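Local atomic coordinates of cytidine deaminase (Mycobacterium tuberculosis, PDB entry 4WIG), a protein that catalyses the zinc-dependent hydrolytic deamination of cytidine and 2'-deoxycytidine to uridine and 2'-deoxyuridine, recycling pyrimidine nucleosides. Residues A33-G38 against G71-L76. The protein carries 1 engineered substitution. Residues are numbered along the deposited sequence; the frame is centred on the assembly and turned at random.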
loop_
_atom_site.group_PDB
_atom_site.type_symbol
_atom_site.label_atom_id
_atom_site.label_comp_id
_atom_site.label_asym_id
_atom_site.label_seq_id
_atom_site.Cartn_x
_atom_site.Cartn_y
_atom_site.Cartn_z
ATOM N N ALA A 33 21.587 -2.728 1.639
ATOM C CA ALA A 33 21.873 -1.662 2.578
ATOM C C ALA A 33 22.858 -2.113 3.637
ATOM O O ALA A 33 22.820 -3.267 4.098
ATOM C CB ALA A 33 20.589 -1.160 3.231
ATOM N N LEU A 34 23.751 -1.188 3.979
ATOM C CA LEU A 34 24.668 -1.334 5.092
ATOM C C LEU A 34 23.953 -0.878 6.360
ATOM O O LEU A 34 23.434 0.247 6.431
ATOM C CB LEU A 34 25.883 -0.454 4.878
ATOM C CG LEU A 34 26.966 -0.445 5.950
ATOM C CD1 LEU A 34 27.667 -1.791 6.013
ATOM C CD2 LEU A 34 27.942 0.684 5.661
ATOM N N VAL A 35 23.962 -1.761 7.346
ATOM C CA VAL A 35 23.358 -1.506 8.652
ATOM C C VAL A 35 24.445 -0.989 9.591
ATOM O O VAL A 35 25.640 -1.205 9.340
ATOM C CB VAL A 35 22.706 -2.789 9.200
ATOM C CG1 VAL A 35 21.904 -2.499 10.465
ATOM C CG2 VAL A 35 21.816 -3.419 8.131
ATOM N N ASP A 36 24.050 -0.265 10.640
ATOM C CA ASP A 36 25.038 0.310 11.568
ATOM C C ASP A 36 25.880 -0.655 12.411
ATOM O O ASP A 36 26.807 -0.210 13.095
ATOM C CB ASP A 36 24.378 1.357 12.477
ATOM C CG ASP A 36 23.263 0.792 13.340
ATOM O OD1 ASP A 36 22.739 1.562 14.166
ATOM O OD2 ASP A 36 22.879 -0.384 13.198
ATOM N N ASP A 37 25.584 -1.950 12.368
ATOM C CA ASP A 37 26.473 -2.960 12.966
ATOM C C ASP A 37 27.441 -3.540 11.930
ATOM O O ASP A 37 28.224 -4.448 12.240
ATOM C CB ASP A 37 25.661 -4.079 13.617
ATOM C CG ASP A 37 24.990 -4.977 12.602
ATOM O OD1 ASP A 37 24.614 -6.107 12.965
ATOM O OD2 ASP A 37 24.837 -4.555 11.437
ATOM N N GLY A 38 27.371 -3.027 10.702
ATOM C CA GLY A 38 28.262 -3.435 9.631
ATOM C C GLY A 38 27.768 -4.563 8.743
ATOM O O GLY A 38 28.446 -4.901 7.782
ATOM N N GLY A 71 18.167 -2.267 13.910
ATOM C CA GLY A 71 19.236 -1.288 13.787
ATOM C C GLY A 71 18.850 -0.164 12.846
ATOM O O GLY A 71 17.673 0.034 12.546
ATOM N N ARG A 72 19.859 0.578 12.405
ATOM C CA ARG A 72 19.687 1.733 11.538
ATOM C C ARG A 72 20.420 1.515 10.218
ATOM O O ARG A 72 21.502 0.937 10.201
ATOM C CB ARG A 72 20.252 2.990 12.212
ATOM C CG ARG A 72 19.549 3.387 13.505
ATOM C CD ARG A 72 18.227 4.098 13.240
ATOM N NE ARG A 72 18.423 5.439 12.686
ATOM C CZ ARG A 72 17.434 6.237 12.275
ATOM N NH1 ARG A 72 16.168 5.836 12.346
ATOM N NH2 ARG A 72 17.714 7.444 11.782
ATOM N N LEU A 73 19.835 1.988 9.117
ATOM C CA LEU A 73 20.486 1.917 7.801
ATOM C C LEU A 73 21.416 3.108 7.624
ATOM O O LEU A 73 21.030 4.235 7.930
ATOM C CB LEU A 73 19.447 1.915 6.681
ATOM C CG LEU A 73 18.385 0.816 6.742
ATOM C CD1 LEU A 73 17.420 0.987 5.583
ATOM C CD2 LEU A 73 19.007 -0.571 6.738
ATOM N N LEU A 74 22.629 2.849 7.127
ATOM C CA LEU A 74 23.623 3.891 6.845
ATOM C C LEU A 74 23.733 4.250 5.363
ATOM O O LEU A 74 24.015 5.400 5.009
ATOM C CB LEU A 74 24.996 3.442 7.342
ATOM C CG LEU A 74 25.108 3.193 8.850
ATOM C CD1 LEU A 74 26.543 2.869 9.226
ATOM C CD2 LEU A 74 24.600 4.377 9.659
ATOM N N ALA A 75 23.520 3.258 4.507
ATOM C CA ALA A 75 23.700 3.407 3.073
ATOM C C ALA A 75 22.886 2.344 2.356
ATOM O O ALA A 75 22.798 1.219 2.840
ATOM C CB ALA A 75 25.172 3.273 2.726
ATOM N N LEU A 76 22.286 2.720 1.229
ATOM C CA LEU A 76 21.518 1.836 0.394
ATOM C C LEU A 76 21.811 2.063 -1.109
ATOM O O LEU A 76 21.886 3.193 -1.570
ATOM C CB LEU A 76 20.016 2.041 0.672
ATOM C CG LEU A 76 19.063 1.139 -0.107
ATOM C CD1 LEU A 76 17.886 0.701 0.747
ATOM C CD2 LEU A 76 18.566 1.810 -1.377
#
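With chi1 at 61°, Asp-36 holds its carboxylate between its own backbone N and carbonyl carbon, turned back over the residue just before strand 73-80, where OD2 takes a weak but straight hydrogen bond from Arg-72 N (3.3 Å). OD1 lies beside Arg-72 CB, while the arginine chain bends at chi2 and chi3 and carries its guanidinium off, NE ending 6.0 Å from Asp-36 OD1, too far for a salt bridge. Leu-74 has CG anti to its carbonyl carbon (chi1 -62°), which lays CD1 against Asp-36 CA at 3.8 Å. Backbone bonds do the main joining: Leu-34 N to Ala-75 O, Leu-74 N to Leu-34 O (2.8 Å, nearly straight) and Asp-36 N to Arg-72 O. Leu-74 and Ala-75 thus both face Leu-34, a classic beta bulge between antiparallel strands 29-35 and 73-80 in the mixed sheet of the cytidine deaminase fold. Past the bulge, Val-35 pairs with Leu-73, and a type I turn, closed by Gly-38 N to Val-35 O, leads the chain toward strand 40-44. On the face carrying Ala-33, Val-35, Leu-73 and Leu-76, Leu-73 CD2 touches Ala-33 CB (3.9 Å) and also approaches the Val-35 side chain. Helix 57-67 packs over this patch through Val-61 and Leu-65, and Leu-96 of helix 90-100 meets Leu-73 and Leu-76. The Leu-76 side chain comes within about 4 Å of that of Glu-58, the probable proton donor, and about 9 Å of the zinc ion. On the other face, Leu-34 CB meets Ala-75 CB at 4.4 Å, with Trp-6 and Leu-9 of helix 6-17 against Ala-75.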